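Local coordinates for programmed cell death 6-interacting protein (PDB 5WA1), which sorts cargo into intralumenal vesicles of multivesicular bodies and acts in cytokinesis and membrane repair, its Bro1 domain being the part that binds CHMP4 proteins, at residues N147-A152 with G179-I184; Q29-S34 with K141-F146; A23-V28 with K172-A177. One frame throughout, in Å; residues are numbered along the deposited sequence.

Interaction 1 of 3, residues N147-A152 with G179-I184; sequences NCAALA and GAFLHI
Ala149 and Ala180 face each other across an antiparallel pair of helices. The pair is an alpha-hairpin of the Bro1 domain, a fold of the TPR clan. Helices 137-157 and 164-191 follow each other in the chain. Their short segments run at 155° to one another, with axes 8.9 Å apart at closest approach.

The first kind of contact is apolar packing between small side chains. The two methyl groups, Ala149 CB and Ala180 CB, meet directly and lie 3.8 Å apart. The CA atoms of the same residues are the nearest pair of the two backbones.

The second kind is a CH-pi contact. Phe181 leaves its helix with CG anti to its own carbonyl carbon (chi1 -73°). The ring therefore reaches across to the other helix, although its first bond does not point straight there. Its face lies against the methyl of Ala149. The ring also passes beside the backbone of Ala150, where CZ comes within 4.0 Å of Ala150 N.

All the touching residues are buried. Phe181 is enclosed further by Leu208, Ser209 and Met212 of helix 202-226. Its ring also makes an edge-to-face pair with Phe146, which lies three residues before Ala149 on helix 137-157. Ala149 CB is well centred on the Phe181 ring: it stands 3.5 Å from the centroid and 13° off the ring normal, with CZ the ring atom closest to it.

Interaction 2 of 3, residues Q29-S34 with K141-F146; sequences QLKKTS and KSCVLF
Lys31 lays the aliphatic part of its side chain across Phe146 and brings its CE methylene to Cys143. This is the tight part of the contact. The side chains of Lys31 and Phe146 cross at about a right angle. Lys31 CD lies 3.5 Å from Phe146 CD1, and Lys31 CG is 3.6 Å from the same ring atom. The ring reaches this position because Phe146 CG is anti to the backbone N (chi1 -173°). Further along the lysine, CE rests 3.6 Å from Cys143 SG. The Lys31 chain bends at both chi3 (60°) and chi4 (48°). These bends take it from the Phe146 ring, met by CG and CD, to Cys143, met by CE.

The charged end of Lys31 is held by residues of other parts of the chain. NZ forms a salt bridge with Asp199 and a hydrogen bond with Lys117 O of strand 114-117. Trp116 touches both Lys31 and Cys143 and adds to the cover.

The contact thins out at Gln29. A single carbonyl O meets the edge of the Phe146 ring, in plane, 3.7 Å from CE1. That oxygen is buried by the contact and has no polar partner in the model. The solvent side belongs to the side chains of Gln29 and Lys32. Both residues are exposed, and Gln29 points its side chain away from the helix.

Beyond Lys31 the backbone of Lys32 bonds to Lys117 and that of Ser34 to Thr115; Thr33 OG1 also bonds to Thr115 O. The arrangement is that of the N-terminal arm of this Bro1 domain: an extended chain that packs on helix 137-157 and then runs along one strand of the small antiparallel sheet.

Interaction 3 of 3, residues A23-V28 with K172-A177; sequences ATFISV and KHYQFA
Tyr174 pushes its hydroxyl end against the root of the Phe25 side chain. The oxygen OH lies 3.3 Å from Phe25 CB and 3.3 Å from Phe25 CD2. It is nearly as close to Phe25 CG, at 3.4 Å. It thus sits where the ring joins the chain, and its approach to the ring is oblique.

Both aromatic side chains have the same first torsion. Phe25 and Tyr174 each place CG anti to the carbonyl carbon, beside the backbone N (chi1 -77° in both). The CA-CB bond of each points to the other segment. With these torsions the Tyr174 hydroxyl ends at the base of the Phe25 ring. The two side chains cross at about a right angle, yet their ring planes are only 21° from parallel. The rings are slid apart, with centroids 5.8 Å from one another, and barely overlap. The ring carbons come closest on one side, where Phe25 CD2 is 3.9 Å from Tyr174 CZ.

In the Bro1 fold this is where the extended N-terminal chain passes helix 164-191. Helix 202-226 takes part too, since Gln215 touches both side chains. Lys269 makes a cation-pi contact with Phe25.

Ile26 meets Tyr174 through its backbone, with Ile26 O 4.3 Å from Tyr174 CE1. The Ile26 side chain leads off to Val262, Val265 and Leu266 of helix 262-287. The backbone N of Ile26 donates a hydrogen bond to Gln215 OE1. Two residues before Tyr174, on the same helix, Lys172 NZ makes a weak hydrogen bond with the backbone of the bound peptide.

In the fold
The three contacts involve two consecutive helices, 137-157 and 164-191, and the N-terminal chain that packs on them, all within one Bro1 domain. The centre of interaction 1 is about 10 Å from those of interactions 2 and 3, which are themselves about 17 Å apart. Interaction 1 pairs the two helices. Interaction 2 sets residues 29-34 on the first helix, and interaction 3 sets residues 23-28 against the second. Interaction 2 is nested in the loop closed by interaction 3, while interactions 1 and 3 alternate along the chain. Asn147 OD1 probably bonds to Lys31 N, 2.7 Å away, linking interactions 1 and 2. The start of the domain is thereby packed along its helical core.

Interaction 1 of 3, residues N147-A152 with G179-I184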
loop_
_atom_site.group_PDB
_atom_site.type_symbol
_atom_site.label_atom_id
_atom_site.label_comp_id
_atom_site.label_asym_id
_atom_site.label_seq_id
_atom_site.Cartn_x
_atom_site.Cartn_y
_atom_site.Cartn_z
ATOM N N ASN A 147 8.096 0.552 -8.275
ATOM C CA ASN A 147 7.939 2.002 -8.267
ATOM C C ASN A 147 6.504 2.413 -8.556
ATOM O O ASN A 147 6.060 3.448 -8.056
ATOM C CB ASN A 147 8.911 2.645 -9.267
ATOM C CG ASN A 147 10.326 2.737 -8.714
ATOM O OD1 ASN A 147 10.633 2.121 -7.697
ATOM N ND2 ASN A 147 11.188 3.504 -9.376
ATOM N N CYS A 148 5.767 1.637 -9.362
ATOM C CA CYS A 148 4.337 1.906 -9.510
ATOM C C CYS A 148 3.649 1.837 -8.155
ATOM O O CYS A 148 2.908 2.750 -7.766
ATOM C CB CYS A 148 3.689 0.905 -10.465
ATOM S SG CYS A 148 4.288 0.949 -12.175
ATOM N N ALA A 149 3.890 0.748 -7.422
ATOM C CA ALA A 149 3.292 0.586 -6.098
ATOM C C ALA A 149 3.751 1.684 -5.145
ATOM O O ALA A 149 2.939 2.265 -4.413
ATOM C CB ALA A 149 3.646 -0.794 -5.543
ATOM N N ALA A 150 5.054 1.985 -5.145
ATOM C CA ALA A 150 5.595 3.002 -4.247
ATOM C C ALA A 150 5.014 4.375 -4.555
ATOM O O ALA A 150 4.595 5.106 -3.648
ATOM C CB ALA A 150 7.125 3.027 -4.357
ATOM N N LEU A 151 5.002 4.763 -5.835
ATOM C CA LEU A 151 4.429 6.059 -6.180
ATOM C C LEU A 151 2.939 6.102 -5.855
ATOM O O LEU A 151 2.436 7.116 -5.355
ATOM C CB LEU A 151 4.697 6.379 -7.660
ATOM C CG LEU A 151 4.199 7.751 -8.124
ATOM C CD1 LEU A 151 4.874 8.862 -7.339
ATOM C CD2 LEU A 151 4.392 7.973 -9.626
ATOM N N ALA A 152 2.223 4.996 -6.083
ATOM C CA ALA A 152 0.813 4.943 -5.701
ATOM C C ALA A 152 0.639 5.118 -4.195
ATOM O O ALA A 152 -0.303 5.785 -3.744
ATOM C CB ALA A 152 0.187 3.623 -6.148
ATOM N N GLY A 179 -1.741 -4.860 -4.134
ATOM C CA GLY A 179 -1.735 -5.920 -5.127
ATOM C C GLY A 179 -0.459 -5.959 -5.940
ATOM O O GLY A 179 -0.025 -7.032 -6.378
ATOM N N ALA A 180 0.165 -4.801 -6.155
ATOM C CA ALA A 180 1.393 -4.778 -6.940
ATOM C C ALA A 180 2.576 -5.307 -6.138
ATOM O O ALA A 180 3.389 -6.066 -6.671
ATOM C CB ALA A 180 1.675 -3.363 -7.450
ATOM N N PHE A 181 2.690 -4.923 -4.857
ATOM C CA PHE A 181 3.717 -5.528 -4.012
ATOM C C PHE A 181 3.506 -7.029 -3.906
ATOM O O PHE A 181 4.470 -7.802 -3.903
ATOM C CB PHE A 181 3.720 -4.901 -2.613
ATOM C CG PHE A 181 4.274 -3.504 -2.567
ATOM C CD1 PHE A 181 5.496 -3.200 -3.146
ATOM C CD2 PHE A 181 3.566 -2.489 -1.921
ATOM C CE1 PHE A 181 6.010 -1.905 -3.095
ATOM C CE2 PHE A 181 4.067 -1.195 -1.871
ATOM C CZ PHE A 181 5.292 -0.900 -2.449
ATOM N N LEU A 182 2.244 -7.461 -3.834
ATOM C CA LEU A 182 1.959 -8.891 -3.733
ATOM C C LEU A 182 2.303 -9.616 -5.026
ATOM O O LEU A 182 2.778 -10.761 -4.996
ATOM C CB LEU A 182 0.493 -9.109 -3.377
ATOM C CG LEU A 182 0.134 -10.565 -3.122
ATOM C CD1 LEU A 182 0.909 -11.076 -1.920
ATOM C CD2 LEU A 182 -1.357 -10.703 -2.910
ATOM N N HIS A 183 2.055 -8.982 -6.175
ATOM C CA HIS A 183 2.468 -9.584 -7.441
ATOM C C HIS A 183 3.980 -9.752 -7.500
ATOM O O HIS A 183 4.480 -10.770 -7.993
ATOM C CB HIS A 183 1.975 -8.743 -8.619
ATOM C CG HIS A 183 2.108 -9.432 -9.941
ATOM N ND1 HIS A 183 3.028 -9.048 -10.892
ATOM C CD2 HIS A 183 1.435 -10.480 -10.470
ATOM C CE1 HIS A 183 2.919 -9.832 -11.949
ATOM N NE2 HIS A 183 1.960 -10.710 -11.719
ATOM N N ILE A 184 4.730 -8.768 -6.995
ATOM C CA ILE A 184 6.183 -8.909 -6.964
ATOM C C ILE A 184 6.580 -10.072 -6.067
ATOM O O ILE A 184 7.472 -10.860 -6.405
ATOM C CB ILE A 184 6.851 -7.600 -6.512
ATOM C CG1 ILE A 184 6.463 -6.451 -7.441
ATOM C CG2 ILE A 184 8.371 -7.754 -6.486
ATOM C CD1 ILE A 184 7.024 -5.130 -7.013
#

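Interaction 2 of 3, residues Q29-S34 with K141-F146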
loop_
_atom_site.group_PDB
_atom_site.type_symbol
_atom_site.label_atom_id
_atom_site.label_comp_id
_atom_site.label_asym_id
_atom_site.label_seq_id
_atom_site.Cartn_x
_atom_site.Cartn_y
_atom_site.Cartn_z
ATOM N N GLN A 29 9.533 4.839 -0.670
ATOM C CA GLN A 29 10.369 5.571 -1.613
ATOM C C GLN A 29 10.595 4.748 -2.880
ATOM O O GLN A 29 10.648 3.517 -2.843
ATOM C CB GLN A 29 11.711 5.931 -0.973
ATOM C CG GLN A 29 11.591 6.901 0.194
ATOM C CD GLN A 29 11.076 8.268 -0.232
ATOM O OE1 GLN A 29 9.892 8.579 -0.071
ATOM N NE2 GLN A 29 11.966 9.095 -0.770
ATOM N N LEU A 30 10.721 5.444 -4.012
ATOM C CA LEU A 30 10.935 4.777 -5.285
ATOM C C LEU A 30 12.390 4.331 -5.414
ATOM O O LEU A 30 13.302 4.941 -4.851
ATOM C CB LEU A 30 10.569 5.706 -6.448
ATOM C CG LEU A 30 9.108 5.796 -6.923
ATOM C CD1 LEU A 30 8.170 6.331 -5.850
ATOM C CD2 LEU A 30 9.020 6.652 -8.174
ATOM N N LYS A 31 12.599 3.250 -6.164
ATOM C CA LYS A 31 13.948 2.795 -6.470
ATOM C C LYS A 31 14.554 3.658 -7.568
ATOM O O LYS A 31 13.858 4.099 -8.484
ATOM C CB LYS A 31 13.939 1.328 -6.902
ATOM C CG LYS A 31 13.409 0.373 -5.834
ATOM C CD LYS A 31 13.156 -1.035 -6.377
ATOM C CE LYS A 31 14.418 -1.682 -6.942
ATOM N NZ LYS A 31 15.601 -1.580 -6.038
ATOM N N LYS A 32 15.855 3.905 -7.465
ATOM C CA LYS A 32 16.585 4.650 -8.474
ATOM C C LYS A 32 17.235 3.683 -9.457
ATOM O O LYS A 32 17.568 2.545 -9.114
ATOM C CB LYS A 32 17.648 5.536 -7.820
ATOM C CG LYS A 32 17.093 6.550 -6.837
ATOM C CD LYS A 32 18.214 7.239 -6.082
ATOM C CE LYS A 32 17.687 8.021 -4.889
ATOM N NZ LYS A 32 18.805 8.530 -4.047
ATOM N N THR A 33 17.401 4.138 -10.695
ATOM C CA THR A 33 18.038 3.309 -11.704
ATOM C C THR A 33 18.927 4.186 -12.569
ATOM O O THR A 33 18.722 5.399 -12.671
ATOM C CB THR A 33 17.004 2.564 -12.571
ATOM O OG1 THR A 33 17.679 1.741 -13.534
ATOM C CG2 THR A 33 16.098 3.545 -13.294
ATOM N N SER A 34 19.931 3.565 -13.171
ATOM C CA SER A 34 20.808 4.281 -14.079
ATOM C C SER A 34 20.181 4.353 -15.466
ATOM O O SER A 34 19.396 3.485 -15.860
ATOM C CB SER A 34 22.167 3.594 -14.142
ATOM O OG SER A 34 21.995 2.206 -14.352
ATOM N N LYS A 141 10.982 -5.400 -15.092
ATOM C CA LYS A 141 9.560 -5.447 -14.746
ATOM C C LYS A 141 9.338 -5.349 -13.241
ATOM O O LYS A 141 8.469 -4.598 -12.773
ATOM C CB LYS A 141 8.930 -6.744 -15.263
ATOM C CG LYS A 141 8.749 -6.845 -16.763
ATOM C CD LYS A 141 8.462 -8.287 -17.172
ATOM C CE LYS A 141 7.357 -8.905 -16.322
ATOM N NZ LYS A 141 7.248 -10.377 -16.545
ATOM N N SER A 142 10.098 -6.128 -12.463
ATOM C CA SER A 142 9.863 -6.185 -11.021
ATOM C C SER A 142 10.158 -4.851 -10.355
ATOM O O SER A 142 9.420 -4.422 -9.459
ATOM C CB SER A 142 10.719 -7.282 -10.387
ATOM O OG SER A 142 10.272 -8.562 -10.776
ATOM N N CYS A 143 11.250 -4.199 -10.755
ATOM C CA CYS A 143 11.613 -2.920 -10.159
ATOM C C CYS A 143 10.670 -1.817 -10.614
ATOM O O CYS A 143 10.332 -0.925 -9.828
ATOM C CB CYS A 143 13.054 -2.563 -10.522
ATOM S SG CYS A 143 14.276 -3.742 -9.932
ATOM N N VAL A 144 10.253 -1.849 -11.882
ATOM C CA VAL A 144 9.281 -0.871 -12.359
ATOM C C VAL A 144 7.955 -1.039 -11.629
ATOM O O VAL A 144 7.335 -0.055 -11.208
ATOM C CB VAL A 144 9.125 -0.977 -13.888
ATOM C CG1 VAL A 144 7.873 -0.258 -14.353
ATOM C CG2 VAL A 144 10.335 -0.387 -14.551
ATOM N N LEU A 145 7.503 -2.283 -11.446
ATOM C CA LEU A 145 6.253 -2.483 -10.718
ATOM C C LEU A 145 6.385 -2.045 -9.264
ATOM O O LEU A 145 5.413 -1.562 -8.674
ATOM C CB LEU A 145 5.807 -3.945 -10.796
ATOM C CG LEU A 145 4.436 -4.207 -10.152
ATOM C CD1 LEU A 145 3.386 -3.266 -10.734
ATOM C CD2 LEU A 145 4.016 -5.673 -10.304
ATOM N N PHE A 146 7.575 -2.203 -8.677
ATOM C CA PHE A 146 7.826 -1.680 -7.338
ATOM C C PHE A 146 7.586 -0.179 -7.284
ATOM O O PHE A 146 6.964 0.329 -6.344
ATOM C CB PHE A 146 9.264 -2.000 -6.915
ATOM C CG PHE A 146 9.575 -1.639 -5.479
ATOM C CD1 PHE A 146 9.953 -0.346 -5.136
ATOM C CD2 PHE A 146 9.497 -2.599 -4.481
ATOM C CE1 PHE A 146 10.228 -0.015 -3.820
ATOM C CE2 PHE A 146 9.785 -2.281 -3.159
ATOM C CZ PHE A 146 10.151 -0.988 -2.829
#

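Interaction 3 of 3, residues A23-V28 with K172-A177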
loop_
_atom_site.group_PDB
_atom_site.type_symbol
_atom_site.label_atom_id
_atom_site.label_comp_id
_atom_site.label_asym_id
_atom_site.label_seq_id
_atom_site.Cartn_x
_atom_site.Cartn_y
_atom_site.Cartn_z
ATOM N N ALA A 23 -2.953 11.837 9.697
ATOM C CA ALA A 23 -1.983 12.023 8.610
ATOM C C ALA A 23 -0.660 11.308 8.890
ATOM O O ALA A 23 0.420 11.817 8.576
ATOM C CB ALA A 23 -1.751 13.513 8.328
ATOM N N THR A 24 -0.745 10.104 9.465
ATOM C CA THR A 24 0.433 9.310 9.807
ATOM C C THR A 24 0.503 8.031 8.983
ATOM O O THR A 24 0.631 6.934 9.533
ATOM C CB THR A 24 0.428 8.964 11.294
ATOM O OG1 THR A 24 -0.790 8.285 11.619
ATOM C CG2 THR A 24 0.539 10.219 12.142
ATOM N N PHE A 25 0.440 8.164 7.662
ATOM C CA PHE A 25 0.390 7.030 6.752
ATOM C C PHE A 25 1.778 6.700 6.213
ATOM O O PHE A 25 2.617 7.579 6.017
ATOM C CB PHE A 25 -0.570 7.317 5.592
ATOM C CG PHE A 25 -2.018 7.192 5.975
ATOM C CD1 PHE A 25 -2.706 8.273 6.499
ATOM C CD2 PHE A 25 -2.683 5.984 5.831
ATOM C CE1 PHE A 25 -4.038 8.153 6.867
ATOM C CE2 PHE A 25 -4.015 5.855 6.196
ATOM C CZ PHE A 25 -4.692 6.943 6.715
ATOM N N ILE A 26 2.013 5.419 6.004
ATOM C CA ILE A 26 3.292 4.928 5.515
ATOM C C ILE A 26 3.258 4.926 3.994
ATOM O O ILE A 26 2.273 4.485 3.389
ATOM C CB ILE A 26 3.578 3.522 6.059
ATOM C CG1 ILE A 26 3.688 3.556 7.588
ATOM C CG2 ILE A 26 4.857 2.939 5.425
ATOM C CD1 ILE A 26 3.550 2.180 8.222
ATOM N N SER A 27 4.320 5.440 3.377
ATOM C CA SER A 27 4.530 5.327 1.943
ATOM C C SER A 27 5.958 4.853 1.702
ATOM O O SER A 27 6.794 4.827 2.609
ATOM C CB SER A 27 4.266 6.653 1.222
ATOM O OG SER A 27 5.130 7.664 1.693
ATOM N N VAL A 28 6.234 4.469 0.462
ATOM C CA VAL A 28 7.476 3.799 0.097
ATOM C C VAL A 28 8.229 4.683 -0.890
ATOM O O VAL A 28 7.633 5.216 -1.832
ATOM C CB VAL A 28 7.197 2.411 -0.509
ATOM C CG1 VAL A 28 8.495 1.697 -0.859
ATOM C CG2 VAL A 28 6.361 1.575 0.461
ATOM N N LYS A 172 -8.327 3.488 -3.459
ATOM C CA LYS A 172 -7.971 2.830 -4.713
ATOM C C LYS A 172 -6.465 2.630 -4.831
ATOM O O LYS A 172 -6.006 1.553 -5.227
ATOM C CB LYS A 172 -8.518 3.646 -5.891
ATOM C CG LYS A 172 -8.410 2.970 -7.254
ATOM C CD LYS A 172 -9.338 3.650 -8.274
ATOM C CE LYS A 172 -10.747 3.831 -7.692
ATOM N NZ LYS A 172 -11.644 4.645 -8.565
ATOM N N HIS A 173 -5.673 3.641 -4.460
ATOM C CA HIS A 173 -4.227 3.539 -4.647
ATOM C C HIS A 173 -3.566 2.599 -3.637
ATOM O O HIS A 173 -2.601 1.900 -3.988
ATOM C CB HIS A 173 -3.606 4.935 -4.592
ATOM C CG HIS A 173 -3.758 5.709 -5.871
ATOM N ND1 HIS A 173 -4.984 5.939 -6.461
ATOM C CD2 HIS A 173 -2.840 6.293 -6.676
ATOM C CE1 HIS A 173 -4.812 6.639 -7.568
ATOM N NE2 HIS A 173 -3.522 6.866 -7.722
ATOM N N TYR A 174 -4.061 2.552 -2.393
ATOM C CA TYR A 174 -3.528 1.597 -1.419
ATOM C C TYR A 174 -3.815 0.164 -1.836
ATOM O O TYR A 174 -2.960 -0.714 -1.680
ATOM C CB TYR A 174 -4.109 1.860 -0.027
ATOM C CG TYR A 174 -3.500 3.037 0.690
ATOM C CD1 TYR A 174 -2.120 3.222 0.728
ATOM C CD2 TYR A 174 -4.312 3.957 1.358
ATOM C CE1 TYR A 174 -1.564 4.310 1.396
ATOM C CE2 TYR A 174 -3.765 5.038 2.019
ATOM C CZ TYR A 174 -2.391 5.210 2.028
ATOM O OH TYR A 174 -1.840 6.287 2.685
ATOM N N GLN A 175 -5.001 -0.095 -2.387
ATOM C CA GLN A 175 -5.307 -1.448 -2.839
ATOM C C GLN A 175 -4.488 -1.816 -4.071
ATOM O O GLN A 175 -4.070 -2.971 -4.221
ATOM C CB GLN A 175 -6.801 -1.583 -3.112
ATOM C CG GLN A 175 -7.626 -1.595 -1.819
ATOM C CD GLN A 175 -9.107 -1.674 -2.102
ATOM O OE1 GLN A 175 -9.696 -2.759 -2.112
ATOM N NE2 GLN A 175 -9.714 -0.525 -2.366
ATOM N N PHE A 176 -4.253 -0.853 -4.965
ATOM C CA PHE A 176 -3.348 -1.102 -6.081
ATOM C C PHE A 176 -1.941 -1.412 -5.582
ATOM O O PHE A 176 -1.340 -2.414 -5.983
ATOM C CB PHE A 176 -3.320 0.096 -7.033
ATOM C CG PHE A 176 -2.222 -0.003 -8.051
ATOM C CD1 PHE A 176 -2.395 -0.766 -9.189
ATOM C CD2 PHE A 176 -0.985 0.592 -7.825
ATOM C CE1 PHE A 176 -1.361 -0.900 -10.127
ATOM C CE2 PHE A 176 0.051 0.459 -8.743
ATOM C CZ PHE A 176 -0.144 -0.286 -9.894
ATOM N N ALA A 177 -1.395 -0.560 -4.704
ATOM C CA ALA A 177 -0.054 -0.803 -4.183
ATOM C C ALA A 177 0.027 -2.159 -3.496
ATOM O O ALA A 177 0.992 -2.909 -3.696
ATOM C CB ALA A 177 0.357 0.312 -3.220
#